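Local structure of dihydropyrimidinase (Brevibacillus agri, 3SFW) at residues Q234-H239 / Y260-P265; V21-E26 / S389-V394; D91-S96 / S103-W108. The protein catalyses, as a zinc-dependent amidohydrolase, the reversible hydrolytic ring opening of dihydropyrimidines such as dihydrouracil. All blocks are in the same frame, centred on the assembly; numbering follows the deposited sequence.

In the fold
From the N terminus, the chain first lays down residues 21-26 on the strand 20-24, and contact 2 closes only when residues 389-394 return to them, enclosing 362 intervening residues. Contacts 3 and 1 both nest inside that long loop, in series. Contact 3 shuts after six residues, folding the helix 101-112 back on the strand 86-93. Contact 1 follows, joining neighbouring parallel strands across the helix 243-254. Contacts 1 and 3 belong to the catalytic barrel, their centres about 21 Å apart and their nearest atoms about 4 Å. Contact 2, centred about 29 Å from contact 1, lies in the smaller beta-rich domain built from both chain ends.

Contact 1: residues Q234-H239 / Y260-P265; sequences QLYVVH and YGETCP. With ZN (zinc ion), chain D.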
loop_
_atom_site.group_PDB
_atom_site.type_symbol
_atom_site.label_atom_id
_atom_site.label_comp_id
_atom_site.label_asym_id
_atom_site.label_seq_id
_atom_site.Cartn_x
_atom_site.Cartn_y
_atom_site.Cartn_z
ATOM N N GLN A 234 8.245 -21.351 2.496
ATOM C CA GLN A 234 8.450 -20.752 1.161
ATOM C C GLN A 234 7.301 -21.165 0.244
ATOM O O GLN A 234 6.860 -22.312 0.286
ATOM C CB GLN A 234 9.798 -21.166 0.551
ATOM C CG GLN A 234 10.129 -22.701 0.687
ATOM C CD GLN A 234 10.999 -22.991 1.940
ATOM O OE1 GLN A 234 11.600 -22.088 2.527
ATOM N NE2 GLN A 234 11.018 -24.250 2.376
ATOM N N LEU A 235 6.778 -20.207 -0.539
ATOM C CA LEU A 235 5.512 -20.387 -1.241
ATOM C C LEU A 235 5.732 -20.070 -2.698
ATOM O O LEU A 235 6.447 -19.116 -3.024
ATOM C CB LEU A 235 4.451 -19.391 -0.695
ATOM C CG LEU A 235 3.065 -19.477 -1.390
ATOM C CD1 LEU A 235 2.340 -20.790 -0.888
ATOM C CD2 LEU A 235 2.227 -18.268 -0.961
ATOM N N TYR A 236 5.112 -20.857 -3.570
ATOM C CA TYR A 236 5.127 -20.592 -5.005
ATOM C C TYR A 236 3.683 -20.569 -5.505
ATOM O O TYR A 236 2.981 -21.530 -5.412
ATOM C CB TYR A 236 5.945 -21.680 -5.697
ATOM C CG TYR A 236 6.043 -21.577 -7.206
ATOM C CD1 TYR A 236 4.998 -22.034 -8.026
ATOM C CD2 TYR A 236 7.262 -21.220 -7.813
ATOM C CE1 TYR A 236 5.142 -22.076 -9.435
ATOM C CE2 TYR A 236 7.416 -21.215 -9.201
ATOM C CZ TYR A 236 6.358 -21.630 -10.004
ATOM O OH TYR A 236 6.561 -21.792 -11.360
ATOM N N VAL A 237 3.227 -19.406 -5.925
ATOM C CA VAL A 237 1.855 -19.246 -6.365
ATOM C C VAL A 237 1.791 -19.566 -7.853
ATOM O O VAL A 237 2.370 -18.837 -8.678
ATOM C CB VAL A 237 1.345 -17.793 -6.137
ATOM C CG1 VAL A 237 -0.191 -17.720 -6.490
ATOM C CG2 VAL A 237 1.606 -17.337 -4.668
ATOM N N VAL A 238 1.059 -20.625 -8.237
ATOM C CA VAL A 238 1.055 -21.020 -9.662
ATOM C C VAL A 238 0.013 -20.138 -10.387
ATOM O O VAL A 238 -0.834 -19.519 -9.743
ATOM C CB VAL A 238 0.670 -22.523 -9.901
ATOM C CG1 VAL A 238 1.599 -23.467 -9.089
ATOM C CG2 VAL A 238 -0.798 -22.788 -9.494
ATOM N N HIS A 239 0.162 -20.047 -11.706
ATOM C CA HIS A 239 -0.753 -19.275 -12.566
ATOM C C HIS A 239 -1.346 -18.039 -11.885
ATOM O O HIS A 239 -2.561 -17.930 -11.768
ATOM C CB HIS A 239 -1.875 -20.161 -13.225
ATOM C CG HIS A 239 -2.642 -21.062 -12.276
ATOM N ND1 HIS A 239 -3.210 -20.613 -11.094
ATOM C CD2 HIS A 239 -3.046 -22.355 -12.425
ATOM C CE1 HIS A 239 -3.876 -21.618 -10.523
ATOM N NE2 HIS A 239 -3.802 -22.672 -11.326
ATOM N N TYR A 260 7.138 -16.641 -4.123
ATOM C CA TYR A 260 7.463 -16.595 -5.560
ATOM C C TYR A 260 6.193 -16.759 -6.346
ATOM O O TYR A 260 5.221 -17.291 -5.835
ATOM C CB TYR A 260 8.392 -17.790 -5.929
ATOM C CG TYR A 260 9.604 -17.795 -5.031
ATOM C CD1 TYR A 260 9.640 -18.607 -3.896
ATOM C CD2 TYR A 260 10.622 -16.865 -5.203
ATOM C CE1 TYR A 260 10.689 -18.546 -2.988
ATOM C CE2 TYR A 260 11.708 -16.840 -4.322
ATOM C CZ TYR A 260 11.722 -17.701 -3.217
ATOM O OH TYR A 260 12.778 -17.695 -2.330
ATOM N N GLY A 261 6.195 -16.259 -7.594
ATOM C CA GLY A 261 5.004 -16.362 -8.456
ATOM C C GLY A 261 5.319 -16.759 -9.887
ATOM O O GLY A 261 6.358 -16.381 -10.457
ATOM N N GLU A 262 4.368 -17.493 -10.471
ATOM C CA GLU A 262 4.436 -17.975 -11.834
ATOM C C GLU A 262 3.297 -17.307 -12.607
ATOM O O GLU A 262 2.208 -17.119 -12.058
ATOM C CB GLU A 262 4.108 -19.467 -11.778
ATOM C CG GLU A 262 4.057 -20.199 -13.116
ATOM C CD GLU A 262 3.519 -21.622 -12.868
ATOM O OE1 GLU A 262 2.264 -21.801 -12.895
ATOM O OE2 GLU A 262 4.346 -22.511 -12.560
ATOM N N THR A 263 3.498 -17.030 -13.910
ATOM C CA THR A 263 2.296 -16.800 -14.751
ATOM C C THR A 263 2.394 -17.678 -16.002
ATOM O O THR A 263 3.275 -18.561 -16.065
ATOM C CB THR A 263 2.040 -15.312 -15.023
ATOM O OG1 THR A 263 0.709 -15.145 -15.575
ATOM C CG2 THR A 263 3.129 -14.749 -15.964
ATOM N N CYS A 264 1.435 -17.550 -16.916
ATOM C CA CYS A 264 1.298 -18.498 -18.014
ATOM C C CYS A 264 0.977 -17.694 -19.266
ATOM O O CYS A 264 0.369 -16.611 -19.157
ATOM C CB CYS A 264 0.133 -19.466 -17.750
ATOM S SG CYS A 264 0.206 -20.341 -16.137
ATOM N N PRO A 265 1.298 -18.243 -20.458
ATOM C CA PRO A 265 1.115 -17.466 -21.674
ATOM C C PRO A 265 -0.342 -17.032 -21.860
ATOM O O PRO A 265 -0.593 -15.938 -22.362
ATOM C CB PRO A 265 1.499 -18.444 -22.784
ATOM C CG PRO A 265 2.460 -19.412 -22.127
ATOM C CD PRO A 265 1.972 -19.533 -20.702
HETATM ZN ZN ZN D . -4.449 -24.754 -11.133
HETATM O O HOH W 1 -5.378 -26.634 -11.308
HETATM O O HOH W 2 -6.035 -24.611 -12.706
#
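Glu262 reaches across from its own strand to Tyr236 and His239 of the neighbouring parallel segment. With CG anti to the backbone N (chi1 177°) and the chain extended beyond it, the carboxylate is brought to Tyr236 OH and His239 N. CB lies 3.6 Å from Tyr236 CZ, and CG passes 3.4 Å from Tyr236 OH. Beyond CD the two oxygens divide the work. OE2 accepts the phenol proton, Tyr236 OH standing 2.6 Å from it on the anti side, at the edge of the tyrosine ring. OE1 takes the backbone N of His239 at 3.0 Å from above the carboxylate plane, in a nearly straight bond (169° at the hydrogen), and also bonds His58 ND1. Three bonds thus fix the buried carboxylate, and Tyr236 OH has a second partner in Thr311 OG1. An alanine in place of Glu262 would probably leave Tyr236 OH and His239 N without these acceptors and His58 ND1 without its carboxylate partner.

Both zinc ions are close by: His58 is a ligand of one, while His239 NE2 binds the other at 2.2 Å, where two waters, His183 and carboxylated Lys150 also coordinate. Cys264 SG packs 3.6 Å from His239 CB. Behind these side chains the strands pair in regular parallel fashion, Tyr260 N bonding Leu235 O at 2.8 Å, Val237 N bonding Tyr260 O, and Glu262 N bonding Val237 O.

This is the beta-alpha-beta unit of an amidohydrolase TIM barrel, which carries the metal ligand His239. Leu235 packs on the helix 214-230, Val238 and Tyr236 touch the strand 180-182, and Glu262 and Tyr236 both lean on Pro57 of the strand 49-59.

Contact 2: residues V21-E26 / S389-V394; sequences VLIDGE and SDADIV
Ile23 and Ala391 meet between two beta sheets of the small domain, consistent with the beta-sandwich that accompanies the barrel in dihydropyrimidinases. The strand 20-24 contributes Val21 and Ile23 from one sheet; Ile393 opens the strand 393-403 of the other.

The apolar part is a cluster of methyl groups. Ile23 holds CG1 anti to its carbonyl carbon (chi1 -65°) and presents three atoms to the one methyl of Ala391, with CG2 nearest at 3.7 Å. Its CD1 meets Ile393 CD1 end to end at 4.2 Å, and Val21 CG1 approaches that same Ile393 CD1 at 4.3 Å. Aliphatic contact alone joins the strands here.

Charged groups find their mates beyond the two segments: Glu26, partly exposed, forms salt bridges with Arg451 and Arg433, one from each carboxylate oxygen, while the buried Asp390 and Asp392 share Lys382.

The backbone supplies the directional link. Ala391 is the centre of an inverse gamma turn, marked by a weak bond from Asp392 N to Asp390 O. Its own N-H points out of that turn to Glu26 O, 2.9 Å from Ala391 N, with 168° at the hydrogen.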
loop_
_atom_site.group_PDB
_atom_site.type_symbol
_atom_site.label_atom_id
_atom_site.label_comp_id
_atom_site.label_asym_id
_atom_site.label_seq_id
_atom_site.Cartn_x
_atom_site.Cartn_y
_atom_site.Cartn_z
ATOM N N VAL A 21 29.985 -24.296 -28.805
ATOM C CA VAL A 21 29.743 -25.152 -27.635
ATOM C C VAL A 21 30.087 -26.577 -27.995
ATOM O O VAL A 21 29.616 -27.089 -29.009
ATOM C CB VAL A 21 28.252 -25.060 -27.209
ATOM C CG1 VAL A 21 27.928 -26.029 -26.057
ATOM C CG2 VAL A 21 27.922 -23.615 -26.795
ATOM N N LEU A 22 30.909 -27.207 -27.156
ATOM C CA LEU A 22 31.296 -28.601 -27.341
ATOM C C LEU A 22 30.604 -29.511 -26.345
ATOM O O LEU A 22 30.680 -29.295 -25.112
ATOM C CB LEU A 22 32.828 -28.747 -27.196
ATOM C CG LEU A 22 33.360 -30.186 -27.357
ATOM C CD1 LEU A 22 33.012 -30.632 -28.797
ATOM C CD2 LEU A 22 34.904 -30.127 -27.166
ATOM N N ILE A 23 29.869 -30.490 -26.880
ATOM C CA ILE A 23 29.177 -31.481 -26.073
ATOM C C ILE A 23 29.926 -32.800 -26.173
ATOM O O ILE A 23 30.417 -33.137 -27.241
ATOM C CB ILE A 23 27.752 -31.701 -26.657
ATOM C CG1 ILE A 23 26.914 -30.411 -26.520
ATOM C CG2 ILE A 23 27.014 -32.842 -25.902
ATOM C CD1 ILE A 23 25.640 -30.413 -27.395
ATOM N N ASP A 24 30.082 -33.504 -25.056
ATOM C CA ASP A 24 30.687 -34.857 -25.086
ATOM C C ASP A 24 29.763 -35.752 -24.292
ATOM O O ASP A 24 29.521 -35.518 -23.117
ATOM C CB ASP A 24 32.093 -34.845 -24.461
ATOM C CG ASP A 24 32.851 -36.186 -24.652
ATOM O OD1 ASP A 24 32.301 -37.130 -25.232
ATOM O OD2 ASP A 24 34.025 -36.258 -24.268
ATOM N N GLY A 25 29.064 -36.648 -24.981
ATOM C CA GLY A 25 28.121 -37.472 -24.264
ATOM C C GLY A 25 26.879 -36.633 -23.899
ATOM O O GLY A 25 26.283 -36.024 -24.771
ATOM N N GLU A 26 26.530 -36.592 -22.615
ATOM C CA GLU A 26 25.258 -35.961 -22.185
ATOM C C GLU A 26 25.444 -34.496 -21.764
ATOM O O GLU A 26 24.461 -33.826 -21.453
ATOM C CB GLU A 26 24.659 -36.737 -21.029
ATOM C CG GLU A 26 24.305 -38.207 -21.376
ATOM C CD GLU A 26 23.288 -38.779 -20.410
ATOM O OE1 GLU A 26 23.410 -38.555 -19.213
ATOM O OE2 GLU A 26 22.333 -39.385 -20.869
ATOM N N SER A 389 26.802 -28.784 -17.238
ATOM C CA SER A 389 25.339 -28.864 -17.344
ATOM C C SER A 389 24.944 -29.910 -18.393
ATOM O O SER A 389 25.714 -30.214 -19.303
ATOM C CB SER A 389 24.784 -27.470 -17.666
ATOM O OG SER A 389 25.018 -26.640 -16.491
ATOM N N ASP A 390 23.786 -30.523 -18.201
ATOM C CA ASP A 390 23.240 -31.407 -19.265
ATOM C C ASP A 390 23.125 -30.564 -20.535
ATOM O O ASP A 390 22.738 -29.387 -20.494
ATOM C CB ASP A 390 21.847 -31.903 -18.868
ATOM C CG ASP A 390 21.876 -33.030 -17.861
ATOM O OD1 ASP A 390 22.982 -33.419 -17.385
ATOM O OD2 ASP A 390 20.765 -33.486 -17.462
ATOM N N ALA A 391 23.423 -31.181 -21.678
ATOM C CA ALA A 391 23.401 -30.493 -22.932
ATOM C C ALA A 391 21.942 -30.458 -23.408
ATOM O O ALA A 391 21.564 -31.195 -24.315
ATOM C CB ALA A 391 24.292 -31.267 -23.936
ATOM N N ASP A 392 21.156 -29.582 -22.791
ATOM C CA ASP A 392 19.727 -29.441 -23.088
ATOM C C ASP A 392 19.613 -28.050 -23.707
ATOM O O ASP A 392 19.730 -27.008 -23.004
ATOM C CB ASP A 392 18.894 -29.472 -21.788
ATOM C CG ASP A 392 18.737 -30.867 -21.189
ATOM O OD1 ASP A 392 19.557 -31.786 -21.483
ATOM O OD2 ASP A 392 17.848 -30.985 -20.315
ATOM N N ILE A 393 19.619 -28.014 -25.034
ATOM C CA ILE A 393 19.878 -26.798 -25.754
ATOM C C ILE A 393 18.881 -26.671 -26.907
ATOM O O ILE A 393 18.571 -27.651 -27.587
ATOM C CB ILE A 393 21.332 -26.827 -26.320
ATOM C CG1 ILE A 393 22.311 -26.851 -25.151
ATOM C CG2 ILE A 393 21.600 -25.564 -27.282
ATOM C CD1 ILE A 393 23.760 -27.095 -25.575
ATOM N N VAL A 394 18.426 -25.443 -27.146
ATOM C CA VAL A 394 17.525 -25.150 -28.262
ATOM C C VAL A 394 18.245 -24.264 -29.259
ATOM O O VAL A 394 18.837 -23.242 -28.877
ATOM C CB VAL A 394 16.258 -24.435 -27.757
ATOM C CG1 VAL A 394 15.365 -24.047 -28.931
ATOM C CG2 VAL A 394 15.506 -25.356 -26.794
#

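Contact 3: residues D91-S96 / S103-W108; sequences DFCLTS and SAIATW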
loop_
_atom_site.group_PDB
_atom_site.type_symbol
_atom_site.label_atom_id
_atom_site.label_comp_id
_atom_site.label_asym_id
_atom_site.label_seq_id
_atom_site.Cartn_x
_atom_site.Cartn_y
_atom_site.Cartn_z
ATOM N N ASP A 91 5.642 -32.298 -13.706
ATOM C CA ASP A 91 4.213 -32.614 -13.815
ATOM C C ASP A 91 3.590 -32.845 -12.430
ATOM O O ASP A 91 4.250 -33.343 -11.520
ATOM C CB ASP A 91 4.106 -33.900 -14.660
ATOM C CG ASP A 91 2.701 -34.147 -15.174
ATOM O OD1 ASP A 91 1.937 -34.821 -14.464
ATOM O OD2 ASP A 91 2.389 -33.638 -16.295
ATOM N N PHE A 92 2.310 -32.494 -12.272
ATOM C CA PHE A 92 1.617 -32.716 -10.998
ATOM C C PHE A 92 1.091 -34.145 -10.780
ATOM O O PHE A 92 0.039 -34.542 -11.341
ATOM C CB PHE A 92 0.475 -31.683 -10.857
ATOM C CG PHE A 92 0.977 -30.285 -10.640
ATOM C CD1 PHE A 92 1.130 -29.396 -11.705
ATOM C CD2 PHE A 92 1.289 -29.857 -9.374
ATOM C CE1 PHE A 92 1.588 -28.123 -11.514
ATOM C CE2 PHE A 92 1.785 -28.570 -9.165
ATOM C CZ PHE A 92 1.959 -27.706 -10.256
ATOM N N CYS A 93 1.719 -34.828 -9.835
ATOM C CA CYS A 93 1.230 -36.137 -9.367
ATOM C C CYS A 93 0.078 -35.934 -8.377
ATOM O O CYS A 93 0.241 -35.338 -7.278
ATOM C CB CYS A 93 2.399 -36.868 -8.701
ATOM S SG CYS A 93 1.880 -38.417 -7.905
ATOM N N LEU A 94 -1.117 -36.377 -8.767
ATOM C CA LEU A 94 -2.293 -36.152 -7.938
ATOM C C LEU A 94 -2.447 -37.271 -6.926
ATOM O O LEU A 94 -2.074 -38.408 -7.192
ATOM C CB LEU A 94 -3.540 -36.108 -8.801
ATOM C CG LEU A 94 -3.473 -35.107 -9.944
ATOM C CD1 LEU A 94 -4.856 -35.134 -10.667
ATOM C CD2 LEU A 94 -3.149 -33.663 -9.431
ATOM N N THR A 95 -3.058 -36.941 -5.801
ATOM C CA THR A 95 -3.308 -37.935 -4.740
ATOM C C THR A 95 -4.787 -37.901 -4.334
ATOM O O THR A 95 -5.503 -36.949 -4.619
ATOM C CB THR A 95 -2.469 -37.626 -3.496
ATOM O OG1 THR A 95 -2.808 -36.314 -2.989
ATOM C CG2 THR A 95 -1.001 -37.666 -3.835
ATOM N N SER A 96 -5.238 -38.963 -3.676
ATOM C CA SER A 96 -6.592 -38.985 -3.114
ATOM C C SER A 96 -6.521 -39.313 -1.620
ATOM O O SER A 96 -5.602 -39.990 -1.174
ATOM C CB SER A 96 -7.481 -39.999 -3.866
ATOM O OG SER A 96 -6.887 -41.291 -3.892
ATOM N N SER A 103 1.966 -44.543 -3.295
ATOM C CA SER A 103 1.225 -45.246 -4.336
ATOM C C SER A 103 0.931 -44.307 -5.496
ATOM O O SER A 103 0.987 -44.700 -6.620
ATOM C CB SER A 103 -0.065 -45.901 -3.809
ATOM O OG SER A 103 -0.957 -44.935 -3.294
ATOM N N ALA A 104 0.625 -43.061 -5.194
ATOM C CA ALA A 104 0.318 -42.088 -6.281
ATOM C C ALA A 104 1.604 -41.842 -7.065
ATOM O O ALA A 104 1.593 -41.792 -8.310
ATOM C CB ALA A 104 -0.233 -40.777 -5.665
ATOM N N ILE A 105 2.725 -41.685 -6.349
ATOM C CA ILE A 105 4.026 -41.530 -7.014
ATOM C C ILE A 105 4.367 -42.696 -7.959
ATOM O O ILE A 105 4.815 -42.500 -9.114
ATOM C CB ILE A 105 5.172 -41.300 -5.945
ATOM C CG1 ILE A 105 4.873 -40.008 -5.165
ATOM C CG2 ILE A 105 6.578 -41.360 -6.612
ATOM C CD1 ILE A 105 5.709 -39.874 -3.831
ATOM N N ALA A 106 4.081 -43.920 -7.517
ATOM C CA ALA A 106 4.314 -45.081 -8.404
ATOM C C ALA A 106 3.434 -45.040 -9.662
ATOM O O ALA A 106 3.903 -45.349 -10.795
ATOM C CB ALA A 106 4.089 -46.405 -7.606
ATOM N N THR A 107 2.191 -44.621 -9.477
ATOM C CA THR A 107 1.266 -44.451 -10.596
ATOM C C THR A 107 1.767 -43.444 -11.630
ATOM O O THR A 107 1.755 -43.717 -12.865
ATOM C CB THR A 107 -0.104 -44.039 -10.086
ATOM O OG1 THR A 107 -0.621 -45.108 -9.293
ATOM C CG2 THR A 107 -1.071 -43.771 -11.279
ATOM N N TRP A 108 2.285 -42.322 -11.140
ATOM C CA TRP A 108 2.889 -41.333 -12.040
ATOM C C TRP A 108 4.165 -41.788 -12.754
ATOM O O TRP A 108 4.352 -41.489 -13.927
ATOM C CB TRP A 108 3.065 -39.958 -11.330
ATOM C CG TRP A 108 2.073 -38.943 -11.766
ATOM C CD1 TRP A 108 2.333 -37.856 -12.576
ATOM C CD2 TRP A 108 0.657 -38.949 -11.541
ATOM N NE1 TRP A 108 1.156 -37.214 -12.888
ATOM C CE2 TRP A 108 0.117 -37.828 -12.244
ATOM C CE3 TRP A 108 -0.230 -39.805 -10.837
ATOM C CZ2 TRP A 108 -1.264 -37.552 -12.280
ATOM C CZ3 TRP A 108 -1.616 -39.487 -10.820
ATOM C CH2 TRP A 108 -2.107 -38.357 -11.522
#
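Cys93 sets its CA over the indole of Trp108, 3.5 Å from the centroid of the five-membered ring and only 8° off the normal, a CH-pi contact over the face. Leu94 N covers the same face nearer the rim, and Leu94 CB reaches Trp108 CH2 at 3.8 Å. At the ring edge, Trp108 NE1 donates to Asp91 OD1 at 3.0 Å; the oxygen lies within 4° of the indole plane and is met nearly along its C-O axis, which, with the packing on its face, helps to fix the ring's rotation. Cys93 SG, anti to the backbone N (chi1 173°), is carried past the indole obliquely to the helix backbone, 3.4 Å from Ala104 O. Farther along, the methyl of Ala104 fits against the loop after the strand, with CB 3.4 Å from Leu94 O and 3.7 Å from Thr95 CG2.

A second shell holds these groups. Asp91 OD2 bonds Thr59 OG1 and Leu61 N, so the carboxylate that orients Trp108 is itself tied beside the metal ligand His60. Thr95 OG1 is held by Met125 O and Ser127 OG, and Trp108 also meets Phe122 edge-to-face and Lys111 in a cation-pi contact.

The arrangement is the first half of a beta-alpha-beta unit of the barrel: the helix 101-112 packs outside the strand 86-93, Phe92 faces His58 and His60 on the opposite side, and the strand 119-124 pairs alongside.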